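Local coordinates for protein MAU2 chromatid cohesion factor homolog (Saccharomyces cerevisiae, PDB 4XDN) that forms a complex with Scc2 that is required for the cohesin complex to associate with chromosomes in sister chromatid cohesion, at residues R115-T118 with H119-D122; D124-E127 with E128-C132; S353-Q356 with K357-N361; G429-V432 with E433-R437; L454-Y457 with T458-A462. All blocks are in the same frame, centred on the assembly; numbering follows the deposited sequence.

Interaction 1 of 5, residues R115-T118 with H119-D122. With SO4 (sulfate ion), chain D.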
loop_
_atom_site.group_PDB
_atom_site.type_symbol
_atom_site.label_atom_id
_atom_site.label_comp_id
_atom_site.label_asym_id
_atom_site.label_seq_id
_atom_site.Cartn_x
_atom_site.Cartn_y
_atom_site.Cartn_z
ATOM N N ARG A 115 -17.096 -14.592 34.113
ATOM C CA ARG A 115 -17.723 -15.854 34.477
ATOM C C ARG A 115 -16.722 -16.997 34.350
ATOM O O ARG A 115 -16.662 -17.874 35.209
ATOM C CB ARG A 115 -18.950 -16.136 33.606
ATOM C CG ARG A 115 -19.857 -17.204 34.193
ATOM C CD ARG A 115 -20.772 -17.835 33.159
ATOM N NE ARG A 115 -21.521 -18.953 33.734
ATOM C CZ ARG A 115 -22.215 -19.841 33.029
ATOM N NH1 ARG A 115 -22.264 -19.758 31.705
ATOM N NH2 ARG A 115 -22.858 -20.819 33.648
ATOM N N LEU A 116 -15.938 -16.981 33.276
ATOM C CA LEU A 116 -14.922 -18.006 33.057
ATOM C C LEU A 116 -13.893 -18.016 34.184
ATOM O O LEU A 116 -13.466 -19.077 34.637
ATOM C CB LEU A 116 -14.217 -17.789 31.718
ATOM C CG LEU A 116 -15.058 -18.004 30.458
ATOM C CD1 LEU A 116 -14.279 -17.577 29.223
ATOM C CD2 LEU A 116 -15.493 -19.450 30.338
ATOM N N GLN A 117 -13.501 -16.829 34.631
ATOM C CA GLN A 117 -12.511 -16.703 35.693
ATOM C C GLN A 117 -13.017 -17.325 36.994
ATOM O O GLN A 117 -12.231 -17.812 37.803
ATOM C CB GLN A 117 -12.145 -15.230 35.904
ATOM C CG GLN A 117 -11.316 -14.642 34.764
ATOM C CD GLN A 117 -11.092 -13.144 34.898
ATOM O OE1 GLN A 117 -12.024 -12.382 35.159
ATOM N NE2 GLN A 117 -9.848 -12.716 34.713
ATOM N N THR A 118 -14.332 -17.322 37.183
ATOM C CA THR A 118 -14.937 -17.900 38.381
ATOM C C THR A 118 -14.793 -19.425 38.412
ATOM O O THR A 118 -14.748 -20.027 39.485
ATOM C CB THR A 118 -16.432 -17.529 38.479
ATOM O OG1 THR A 118 -16.575 -16.104 38.436
ATOM C CG2 THR A 118 -17.048 -18.053 39.775
ATOM N N HIS A 119 -14.719 -20.042 37.234
ATOM C CA HIS A 119 -14.643 -21.500 37.125
ATOM C C HIS A 119 -13.261 -21.990 36.702
ATOM O O HIS A 119 -13.017 -23.195 36.647
ATOM C CB HIS A 119 -15.684 -22.007 36.124
ATOM C CG HIS A 119 -17.097 -21.711 36.520
ATOM N ND1 HIS A 119 -17.664 -20.464 36.382
ATOM C CD2 HIS A 119 -18.057 -22.505 37.053
ATOM C CE1 HIS A 119 -18.914 -20.501 36.812
ATOM N NE2 HIS A 119 -19.176 -21.728 37.224
ATOM N N GLN A 120 -12.364 -21.055 36.407
ATOM C CA GLN A 120 -11.063 -21.381 35.826
ATOM C C GLN A 120 -10.253 -22.358 36.681
ATOM O O GLN A 120 -9.446 -23.130 36.159
ATOM C CB GLN A 120 -10.258 -20.098 35.606
ATOM C CG GLN A 120 -8.988 -20.289 34.790
ATOM C CD GLN A 120 -8.268 -18.980 34.521
ATOM O OE1 GLN A 120 -8.791 -17.902 34.800
ATOM N NE2 GLN A 120 -7.059 -19.070 33.977
ATOM N N SER A 121 -10.476 -22.330 37.991
ATOM C CA SER A 121 -9.699 -23.155 38.913
ATOM C C SER A 121 -9.970 -24.646 38.717
ATOM O O SER A 121 -9.040 -25.453 38.714
ATOM C CB SER A 121 -10.000 -22.765 40.361
ATOM O OG SER A 121 -11.302 -23.175 40.742
ATOM N N ASP A 122 -11.242 -25.000 38.550
ATOM C CA ASP A 122 -11.660 -26.399 38.479
ATOM C C ASP A 122 -12.122 -26.814 37.084
ATOM O O ASP A 122 -12.721 -27.879 36.918
ATOM C CB ASP A 122 -12.791 -26.656 39.478
ATOM C CG ASP A 122 -14.086 -25.974 39.078
ATOM O OD1 ASP A 122 -14.268 -24.787 39.419
ATOM O OD2 ASP A 122 -14.924 -26.625 38.418
HETATM S S SO4 D . -22.261 -19.444 37.402
HETATM O O1 SO4 D . -21.655 -18.615 36.364
HETATM O O2 SO4 D . -22.434 -20.803 36.898
HETATM O O3 SO4 D . -21.393 -19.467 38.576
HETATM O O4 SO4 D . -23.560 -18.889 37.770
HETATM O O HOH W 1 -11.476 -19.957 39.324
#
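R115 and H119 meet at the C-terminal end of helix 102-119, where it turns into the loop of a hairpin with helix 126-144. The H119 ring folds back over the preceding turn because its CG lies beside the backbone N (chi1 -62°). H119 ND1 then donates to R115 O at 3.0 Å in a nearly straight bond (168°). The acceptor lies in the ring plane, which helps to fix the rotation of the imidazole. R115 runs extended past the ring to a sulfate, probably from the crystallisation liquor. R115 NE donates to sulfate O1 at 2.7 Å and R115 NH2 to sulfate O2 at 3.3 Å. The sulfur sits in plane at the guanidinium edge and at the edge of the H119 ring, whose CE1 is 3.2 Å from sulfate O3. R115 NH1 makes a salt bridge with D84 and NH2 also bonds L79 O. L116 packs inward on helix 126-144. L116 O accepts from H119 N at 3.0 Å, with the donor above the carbonyl plane. Q117 and Q120 lie side by side with nearly coplanar amides. A water links the turn, donating to Q117 O at 2.7 Å and accepting from S121 N at 2.9 Å.

Interaction 2 of 5, residues D124-E127 with E128-C132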
loop_
_atom_site.group_PDB
_atom_site.type_symbol
_atom_site.label_atom_id
_atom_site.label_comp_id
_atom_site.label_asym_id
_atom_site.label_seq_id
_atom_site.Cartn_x
_atom_site.Cartn_y
_atom_site.Cartn_z
ATOM N N ASP A 124 -10.952 -26.439 32.705
ATOM C CA ASP A 124 -10.020 -25.991 31.672
ATOM C C ASP A 124 -10.672 -24.940 30.779
ATOM O O ASP A 124 -11.460 -25.272 29.892
ATOM C CB ASP A 124 -9.545 -27.179 30.830
ATOM C CG ASP A 124 -8.352 -26.838 29.956
ATOM O OD1 ASP A 124 -8.031 -25.640 29.808
ATOM O OD2 ASP A 124 -7.734 -27.776 29.411
ATOM N N LEU A 125 -10.332 -23.677 31.014
ATOM C CA LEU A 125 -10.989 -22.566 30.339
ATOM C C LEU A 125 -10.006 -21.520 29.815
ATOM O O LEU A 125 -10.415 -20.434 29.402
ATOM C CB LEU A 125 -11.991 -21.902 31.287
ATOM C CG LEU A 125 -13.143 -22.799 31.747
ATOM C CD1 LEU A 125 -13.964 -22.104 32.822
ATOM C CD2 LEU A 125 -14.024 -23.196 30.570
ATOM N N VAL A 126 -8.718 -21.852 29.821
ATOM C CA VAL A 126 -7.692 -20.928 29.348
ATOM C C VAL A 126 -7.955 -20.513 27.902
ATOM O O VAL A 126 -7.919 -19.326 27.582
ATOM C CB VAL A 126 -6.283 -21.546 29.459
ATOM C CG1 VAL A 126 -5.228 -20.608 28.888
ATOM C CG2 VAL A 126 -5.967 -21.866 30.909
ATOM N N GLU A 127 -8.232 -21.488 27.039
ATOM C CA GLU A 127 -8.496 -21.210 25.627
ATOM C C GLU A 127 -9.590 -20.163 25.466
ATOM O O GLU A 127 -9.447 -19.215 24.692
ATOM C CB GLU A 127 -8.906 -22.485 24.889
ATOM C CG GLU A 127 -7.860 -23.581 24.902
ATOM C CD GLU A 127 -8.351 -24.849 24.232
ATOM O OE1 GLU A 127 -9.180 -24.748 23.300
ATOM O OE2 GLU A 127 -7.914 -25.946 24.643
ATOM N N GLU A 128 -10.676 -20.337 26.213
ATOM C CA GLU A 128 -11.811 -19.426 26.139
ATOM C C GLU A 128 -11.443 -18.032 26.643
ATOM O O GLU A 128 -11.812 -17.029 26.034
ATOM C CB GLU A 128 -12.995 -19.976 26.939
ATOM C CG GLU A 128 -13.662 -21.202 26.317
ATOM C CD GLU A 128 -12.890 -22.495 26.534
ATOM O OE1 GLU A 128 -11.845 -22.469 27.219
ATOM O OE2 GLU A 128 -13.335 -23.544 26.021
ATOM N N ILE A 129 -10.714 -17.972 27.752
ATOM C CA ILE A 129 -10.316 -16.696 28.336
ATOM C C ILE A 129 -9.420 -15.923 27.376
ATOM O O ILE A 129 -9.578 -14.713 27.207
ATOM C CB ILE A 129 -9.594 -16.902 29.687
ATOM C CG1 ILE A 129 -10.590 -17.406 30.732
ATOM C CG2 ILE A 129 -8.949 -15.603 30.180
ATOM C CD1 ILE A 129 -9.953 -17.945 31.990
ATOM N N MET A 130 -8.484 -16.620 26.741
ATOM C CA MET A 130 -7.559 -15.973 25.823
ATOM C C MET A 130 -8.282 -15.465 24.586
ATOM O O MET A 130 -7.878 -14.457 24.002
ATOM C CB MET A 130 -6.437 -16.931 25.418
ATOM C CG MET A 130 -5.539 -17.354 26.568
ATOM S SD MET A 130 -5.126 -15.995 27.679
ATOM C CE MET A 130 -3.553 -15.521 27.044
ATOM N N ARG A 131 -9.350 -16.152 24.189
ATOM C CA ARG A 131 -10.127 -15.708 23.042
ATOM C C ARG A 131 -10.931 -14.467 23.417
ATOM O O ARG A 131 -11.114 -13.569 22.593
ATOM C CB ARG A 131 -11.051 -16.812 22.529
ATOM C CG ARG A 131 -11.687 -16.461 21.193
ATOM C CD ARG A 131 -12.242 -17.669 20.459
ATOM N NE ARG A 131 -12.402 -17.371 19.037
ATOM C CZ ARG A 131 -13.373 -16.611 18.538
ATOM N NH1 ARG A 131 -14.282 -16.073 19.342
ATOM N NH2 ARG A 131 -13.437 -16.386 17.232
ATOM N N CYS A 132 -11.404 -14.417 24.660
ATOM C CA CYS A 132 -12.068 -13.222 25.169
ATOM C C CYS A 132 -11.125 -12.026 25.066
ATOM O O CYS A 132 -11.530 -10.942 24.654
ATOM C CB CYS A 132 -12.522 -13.409 26.622
ATOM S SG CYS A 132 -13.960 -14.489 26.861
#
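D124 approaches E128 only loosely, its O lying 3.9 Å from E128 OE1. L125 follows at the N-cap position of helix 126-144, and its O accepts from I129 N at 3.0 Å. E128 bends sharply at chi2 (78°), which curls its carboxylate back over the start of the helix. E128 OE1 rests 3.2 Å from L125 CA and 3.3 Å from L125 O, the latter a probably unfavourable acceptor-acceptor approach. E128 OE2 makes a long, weak ion pair with a basic side chain of the chain of another protein. I129 CG1 also touches L125 O, at 3.3 Å. This is the first turn of one helix in an array consistent with a TPR-type fold. V126 O accepts from M130 N nearly end-on at 2.9 Å. The two side chains lie side by side, with V126 CG1 4.0 Å from M130 CG. Both pack on helix 170-189, V126 on L171 and Y172, M130 on W175 and F179. E127 O accepts from R131 N at 3.1 Å in a more bent bond (144°). The E127 chain extends to a salt bridge with R304. R131 makes a cation-pi contact with F89, and its NE bonds a backbone atom of that other chain.

Interaction 3 of 5, residues S353-Q356 with K357-N361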
loop_
_atom_site.group_PDB
_atom_site.type_symbol
_atom_site.label_atom_id
_atom_site.label_comp_id
_atom_site.label_asym_id
_atom_site.label_seq_id
_atom_site.Cartn_x
_atom_site.Cartn_y
_atom_site.Cartn_z
ATOM N N SER A 353 -9.096 -5.713 -16.758
ATOM C CA SER A 353 -10.161 -6.637 -17.145
ATOM C C SER A 353 -10.246 -7.848 -16.215
ATOM O O SER A 353 -11.342 -8.308 -15.892
ATOM C CB SER A 353 -9.962 -7.111 -18.587
ATOM O OG SER A 353 -8.781 -7.882 -18.715
ATOM N N THR A 354 -9.096 -8.371 -15.796
ATOM C CA THR A 354 -9.071 -9.492 -14.859
ATOM C C THR A 354 -9.761 -9.093 -13.564
ATOM O O THR A 354 -10.580 -9.837 -13.026
ATOM C CB THR A 354 -7.629 -9.952 -14.547
ATOM O OG1 THR A 354 -7.028 -10.490 -15.729
ATOM C CG2 THR A 354 -7.617 -11.022 -13.450
ATOM N N THR A 355 -9.418 -7.906 -13.077
ATOM C CA THR A 355 -9.970 -7.381 -11.838
ATOM C C THR A 355 -11.483 -7.212 -11.945
ATOM O O THR A 355 -12.213 -7.512 -11.001
ATOM C CB THR A 355 -9.315 -6.034 -11.474
ATOM O OG1 THR A 355 -7.911 -6.232 -11.271
ATOM C CG2 THR A 355 -9.921 -5.441 -10.212
ATOM N N GLN A 356 -11.949 -6.734 -13.095
ATOM C CA GLN A 356 -13.383 -6.588 -13.329
ATOM C C GLN A 356 -14.101 -7.925 -13.177
ATOM O O GLN A 356 -15.192 -7.991 -12.611
ATOM C CB GLN A 356 -13.651 -6.011 -14.717
ATOM C CG GLN A 356 -13.381 -4.524 -14.839
ATOM C CD GLN A 356 -13.711 -3.988 -16.218
ATOM O OE1 GLN A 356 -13.379 -4.601 -17.235
ATOM N NE2 GLN A 356 -14.383 -2.843 -16.260
ATOM N N LYS A 357 -13.482 -8.987 -13.686
ATOM C CA LYS A 357 -14.057 -10.325 -13.601
ATOM C C LYS A 357 -14.021 -10.864 -12.170
ATOM O O LYS A 357 -14.936 -11.572 -11.747
ATOM C CB LYS A 357 -13.323 -11.282 -14.544
ATOM C CG LYS A 357 -13.732 -11.144 -16.003
ATOM C CD LYS A 357 -12.998 -12.141 -16.889
ATOM C CE LYS A 357 -13.964 -12.974 -17.726
ATOM N NZ LYS A 357 -14.753 -13.938 -16.903
ATOM N N LEU A 358 -12.967 -10.531 -11.429
ATOM C CA LEU A 358 -12.860 -10.950 -10.037
ATOM C C LEU A 358 -13.992 -10.338 -9.221
ATOM O O LEU A 358 -14.575 -10.997 -8.358
ATOM C CB LEU A 358 -11.505 -10.551 -9.449
ATOM C CG LEU A 358 -10.282 -11.324 -9.955
ATOM C CD1 LEU A 358 -9.001 -10.720 -9.389
ATOM C CD2 LEU A 358 -10.377 -12.802 -9.599
ATOM N N ILE A 359 -14.303 -9.078 -9.503
ATOM C CA ILE A 359 -15.432 -8.408 -8.871
ATOM C C ILE A 359 -16.739 -9.090 -9.263
ATOM O O ILE A 359 -17.562 -9.421 -8.410
ATOM C CB ILE A 359 -15.493 -6.919 -9.263
ATOM C CG1 ILE A 359 -14.266 -6.182 -8.726
ATOM C CG2 ILE A 359 -16.770 -6.266 -8.731
ATOM C CD1 ILE A 359 -14.078 -4.800 -9.314
ATOM N N LYS A 360 -16.917 -9.300 -10.563
ATOM C CA LYS A 360 -18.148 -9.876 -11.090
ATOM C C LYS A 360 -18.391 -11.297 -10.583
ATOM O O LYS A 360 -19.517 -11.652 -10.242
ATOM C CB LYS A 360 -18.114 -9.866 -12.621
ATOM C CG LYS A 360 -19.265 -10.613 -13.281
ATOM C CD LYS A 360 -19.273 -10.402 -14.789
ATOM C CE LYS A 360 -20.088 -9.180 -15.194
ATOM N NZ LYS A 360 -21.351 -9.564 -15.891
ATOM N N ASN A 361 -17.334 -12.103 -10.531
ATOM C CA ASN A 361 -17.459 -13.513 -10.174
ATOM C C ASN A 361 -17.106 -13.801 -8.714
ATOM O O ASN A 361 -16.754 -14.930 -8.367
ATOM C CB ASN A 361 -16.575 -14.361 -11.090
ATOM C CG ASN A 361 -16.924 -14.193 -12.557
ATOM O OD1 ASN A 361 -16.058 -13.916 -13.386
ATOM N ND2 ASN A 361 -18.201 -14.353 -12.884
#
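K357 closes a helical turn on S353, its N donating to S353 O at 3.1 Å. Its CB also rests on T354 O, while the rest of the chain bends at chi3 and chi4 and leads away from the turn. L358 N donates to T354 O at 3.0 Å, with the donor in the carbonyl plane. The L358 chain starts with CG beside the backbone N (chi1 -71°), which swings CG against T354 O at 3.4 Å. L358 CD1 reaches on to T354 CG2 at 4.3 Å, a loose apolar touch. T354 OG1 bonds K350 O one turn earlier, so its methyl is the branch that meets L358. These residues form the last turns of helix 339-360, packed against helices 317-331 and 369-398. L358 lies against Y379 of helix 369-398 and against E319 and N322 of helix 317-331. I359 N bonds T355 O at 3.0 Å, and I359 CG1 lies against T355 O at 3.3 Å. I359 CD1 extends to T355 CG2, and I359 also packs on Y379. K360 N donates to Q356 O, and its long chain bends away from the helix. N361 leaves the helical conformation, yet its N still bonds K357 O at 2.7 Å.

Interaction 4 of 5, residues G429-V432 with E433-R437. With SO4 (sulfate ion), chain G.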
loop_
_atom_site.group_PDB
_atom_site.type_symbol
_atom_site.label_atom_id
_atom_site.label_comp_id
_atom_site.label_asym_id
_atom_site.label_seq_id
_atom_site.Cartn_x
_atom_site.Cartn_y
_atom_site.Cartn_z
ATOM N N GLY A 429 3.292 27.299 -15.941
ATOM C CA GLY A 429 2.667 27.988 -14.826
ATOM C C GLY A 429 3.490 27.914 -13.552
ATOM O O GLY A 429 3.117 28.496 -12.533
ATOM N N GLY A 430 4.606 27.195 -13.605
ATOM C CA GLY A 430 5.483 27.057 -12.455
ATOM C C GLY A 430 4.956 26.060 -11.442
ATOM O O GLY A 430 5.662 25.135 -11.046
ATOM N N ALA A 431 3.716 26.267 -11.013
ATOM C CA ALA A 431 3.028 25.348 -10.114
ATOM C C ALA A 431 3.701 25.254 -8.747
ATOM O O ALA A 431 3.602 24.229 -8.071
ATOM C CB ALA A 431 2.933 23.961 -10.748
ATOM N N VAL A 432 4.379 26.322 -8.337
ATOM C CA VAL A 432 5.003 26.362 -7.019
ATOM C C VAL A 432 3.940 26.212 -5.934
ATOM O O VAL A 432 4.082 25.390 -5.030
ATOM C CB VAL A 432 5.792 27.677 -6.805
ATOM C CG1 VAL A 432 6.313 27.787 -5.375
ATOM C CG2 VAL A 432 6.946 27.765 -7.786
ATOM N N GLU A 433 2.872 26.997 -6.035
ATOM C CA GLU A 433 1.812 26.975 -5.031
ATOM C C GLU A 433 1.099 25.626 -4.997
ATOM O O GLU A 433 0.654 25.181 -3.941
ATOM C CB GLU A 433 0.802 28.094 -5.295
ATOM C CG GLU A 433 -0.305 28.182 -4.249
ATOM C CD GLU A 433 -1.218 29.375 -4.455
ATOM O OE1 GLU A 433 -1.053 30.088 -5.466
ATOM O OE2 GLU A 433 -2.103 29.600 -3.601
ATOM N N GLU A 434 0.998 24.975 -6.152
ATOM C CA GLU A 434 0.322 23.682 -6.239
ATOM C C GLU A 434 1.183 22.629 -5.554
ATOM O O GLU A 434 0.700 21.850 -4.732
ATOM C CB GLU A 434 0.055 23.262 -7.693
ATOM C CG GLU A 434 -0.103 24.391 -8.713
ATOM C CD GLU A 434 -1.364 25.206 -8.526
ATOM O OE1 GLU A 434 -2.412 24.618 -8.191
ATOM O OE2 GLU A 434 -1.307 26.439 -8.723
ATOM N N TYR A 435 2.465 22.614 -5.908
ATOM C CA TYR A 435 3.419 21.681 -5.322
ATOM C C TYR A 435 3.578 21.920 -3.827
ATOM O O TYR A 435 3.645 20.975 -3.045
ATOM C CB TYR A 435 4.779 21.801 -6.012
ATOM C CG TYR A 435 4.851 21.160 -7.382
ATOM C CD1 TYR A 435 4.326 19.894 -7.608
ATOM C CD2 TYR A 435 5.451 21.820 -8.448
ATOM C CE1 TYR A 435 4.392 19.305 -8.856
ATOM C CE2 TYR A 435 5.518 21.240 -9.700
ATOM C CZ TYR A 435 4.989 19.982 -9.898
ATOM O OH TYR A 435 5.056 19.395 -11.141
ATOM N N THR A 436 3.646 23.192 -3.440
ATOM C CA THR A 436 3.842 23.559 -2.043
ATOM C C THR A 436 2.686 23.064 -1.180
ATOM O O THR A 436 2.904 22.482 -0.120
ATOM C CB THR A 436 3.981 25.083 -1.873
ATOM O OG1 THR A 436 5.034 25.569 -2.715
ATOM C CG2 THR A 436 4.296 25.439 -0.424
ATOM N N ARG A 437 1.459 23.299 -1.639
ATOM C CA ARG A 437 0.275 22.872 -0.901
ATOM C C ARG A 437 0.199 21.355 -0.810
ATOM O O ARG A 437 -0.281 20.809 0.181
ATOM C CB ARG A 437 -0.999 23.416 -1.555
ATOM C CG ARG A 437 -1.275 24.883 -1.263
ATOM C CD ARG A 437 -2.666 25.297 -1.728
ATOM N NE ARG A 437 -2.893 25.002 -3.143
ATOM C CZ ARG A 437 -3.465 23.893 -3.609
ATOM N NH1 ARG A 437 -3.885 22.943 -2.779
ATOM N NH2 ARG A 437 -3.619 23.731 -4.915
HETATM S S SO4 G . 3.769 30.162 -8.902
HETATM O O1 SO4 G . 4.206 28.884 -9.457
HETATM O O2 SO4 G . 2.596 29.950 -8.060
HETATM O O3 SO4 G . 4.846 30.738 -8.103
HETATM O O4 SO4 G . 3.430 31.074 -9.989
#
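V432 O accepts twice from T436. T436 N reaches V432 O nearly end-on at 2.7 Å. T436 OG1 donates to V432 O from above the carbonyl plane, though the modelled length of 2.5 Å between them is doubtful. The hydroxyl reaches back because OG1 stands beside the backbone N of T436 (chi1 -55°). The V432 and T436 side chains lie side by side. A431 O accepts from Y435 N at 2.9 Å in an almost straight bond (169°). A431 CB fits between two side chains of the next turn, with E434 CG at 3.7 Å and Y435 CE2 at 3.9 Å. The Y435 ring meets the A431 carbonyl obliquely, with Y435 CD2 3.1 Å from A431 O. The unstaggered first torsion of E434 (chi1 -27°) sets its CG against A431 CB, and its carboxylate makes a long salt bridge to R437. Further out, Y435 OH bonds Q425, and the ring packs on A421 and M422 of helix 415-426. An apolar side chain of the chain of another protein also touches Y435. G430, at positive phi, carries the chain past a sulfate probably from the crystallisation liquor. V432 N donates to sulfate O1 at 2.8 Å, and R463 NH1 bonds the same ion. A431 is the N-cap, so this is a helix N-terminus with an anion at its first amide, where the helix dipole would favour negative charge.

Interaction 5 of 5, residues L454-Y457 with T458-A462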
loop_
_atom_site.group_PDB
_atom_site.type_symbol
_atom_site.label_atom_id
_atom_site.label_comp_id
_atom_site.label_asym_id
_atom_site.label_seq_id
_atom_site.Cartn_x
_atom_site.Cartn_y
_atom_site.Cartn_z
ATOM N N LEU A 454 10.798 18.384 -5.082
ATOM C CA LEU A 454 11.875 18.345 -6.065
ATOM C C LEU A 454 11.504 19.127 -7.319
ATOM O O LEU A 454 12.324 19.878 -7.857
ATOM C CB LEU A 454 12.221 16.898 -6.426
ATOM C CG LEU A 454 12.968 16.095 -5.354
ATOM C CD1 LEU A 454 13.083 14.640 -5.767
ATOM C CD2 LEU A 454 14.349 16.676 -5.090
ATOM N N ASN A 455 10.272 18.950 -7.790
ATOM C CA ASN A 455 9.774 19.750 -8.903
ATOM C C ASN A 455 9.751 21.221 -8.514
ATOM O O ASN A 455 10.096 22.088 -9.313
ATOM C CB ASN A 455 8.376 19.303 -9.330
ATOM C CG ASN A 455 8.387 18.010 -10.119
ATOM O OD1 ASN A 455 9.300 17.751 -10.898
ATOM N ND2 ASN A 455 7.360 17.192 -9.922
ATOM N N CYS A 456 9.347 21.490 -7.276
ATOM C CA CYS A 456 9.288 22.854 -6.768
ATOM C C CYS A 456 10.682 23.470 -6.718
ATOM O O CYS A 456 10.858 24.647 -7.028
ATOM C CB CYS A 456 8.646 22.884 -5.379
ATOM S SG CYS A 456 8.400 24.542 -4.709
ATOM N N TYR A 457 11.668 22.669 -6.327
ATOM C CA TYR A 457 13.051 23.126 -6.274
ATOM C C TYR A 457 13.567 23.427 -7.677
ATOM O O TYR A 457 14.238 24.434 -7.902
ATOM C CB TYR A 457 13.942 22.080 -5.599
ATOM C CG TYR A 457 15.403 22.468 -5.547
ATOM C CD1 TYR A 457 16.267 22.145 -6.589
ATOM C CD2 TYR A 457 15.920 23.160 -4.460
ATOM C CE1 TYR A 457 17.602 22.501 -6.547
ATOM C CE2 TYR A 457 17.253 23.520 -4.408
ATOM C CZ TYR A 457 18.091 23.188 -5.453
ATOM O OH TYR A 457 19.419 23.546 -5.407
ATOM N N THR A 458 13.247 22.540 -8.615
ATOM C CA THR A 458 13.669 22.682 -10.003
ATOM C C THR A 458 13.149 23.984 -10.597
ATOM O O THR A 458 13.889 24.718 -11.252
ATOM C CB THR A 458 13.176 21.494 -10.854
ATOM O OG1 THR A 458 13.728 20.279 -10.334
ATOM C CG2 THR A 458 13.588 21.645 -12.313
ATOM N N VAL A 459 11.872 24.264 -10.361
ATOM C CA VAL A 459 11.253 25.492 -10.841
ATOM C C VAL A 459 11.934 26.714 -10.234
ATOM O O VAL A 459 12.306 27.641 -10.949
ATOM C CB VAL A 459 9.744 25.515 -10.513
ATOM C CG1 VAL A 459 9.137 26.895 -10.763
ATOM C CG2 VAL A 459 9.019 24.465 -11.335
ATOM N N GLN A 460 12.098 26.709 -8.915
ATOM C CA GLN A 460 12.693 27.844 -8.218
ATOM C C GLN A 460 14.144 28.048 -8.643
ATOM O O GLN A 460 14.600 29.181 -8.781
ATOM C CB GLN A 460 12.613 27.649 -6.701
ATOM C CG GLN A 460 11.194 27.623 -6.135
ATOM C CD GLN A 460 10.567 29.002 -6.031
ATOM O OE1 GLN A 460 10.700 29.832 -6.933
ATOM N NE2 GLN A 460 9.881 29.255 -4.922
ATOM N N ALA A 461 14.863 26.949 -8.852
ATOM C CA ALA A 461 16.261 27.018 -9.263
ATOM C C ALA A 461 16.371 27.552 -10.687
ATOM O O ALA A 461 17.303 28.285 -11.018
ATOM C CB ALA A 461 16.914 25.654 -9.155
ATOM N N ALA A 462 15.411 27.177 -11.527
ATOM C CA ALA A 462 15.352 27.681 -12.892
ATOM C C ALA A 462 15.113 29.185 -12.885
ATOM O O ALA A 462 15.645 29.912 -13.720
ATOM C CB ALA A 462 14.258 26.974 -13.676
#
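T458 and L454 meet one turn apart in helix 446-466, where T458 uses both its hydroxyl and its amide on one carbonyl. T458 OG1 lies beside its own backbone N (chi1 -60°), which turns the hydroxyl back along the helix. T458 OG1 donates to L454 O at 2.9 Å, and T458 N donates to the same oxygen, also at 2.9 Å. The two donors come from opposite faces of the carbonyl plane. Y457 takes another course. Its CG is anti to the backbone N (chi1 178°), so the ring leaves beside the carbonyl and runs forward along the helix towards A461. Y457 CE1 touches A461 CB at 4.1 Å, with the methyl lying obliquely to the ring. Y457 O holds A461 N at 2.8 Å. Beyond this, Y457 OH bonds S512, and the ring meets W483. Q460 bends at chi2, with CG 3.1 Å from C456 O, and the amide runs out to L475 and Q478 of helix 472-490. V459 sets CG2 against N455 O at 3.3 Å, while N455 OD1 bonds a backbone atom of the chain of another protein. L454, T458 and A461 also pack on apolar side chains of that chain. The residues in contact are buried, so polar groups need partners within the complex. T458 meets this need on its own helix, donating its hydroxyl proton to a carbonyl already bonded to its amide.

The five contacts follow one another along the chain and form three sites. Interactions 1 and 2 lie about 10 Å apart between centres and touch across the hairpin of helices 102-119 and 126-144, with L116 against E128. Interactions 4 and 5 are equally close on helices 432-440 and 446-466, where V432 packs on V459. These two pairs are on opposite sides of the chain's centre, with interactions 1 and 5 about 68 Å apart between centres. Interaction 3, on helix 339-360, touches neither pair. The spacing reflects an elongated array of helices. The chain of another protein reaches interactions 2, 4 and 5, consistent with an extended Scc2 segment bound along Scc4.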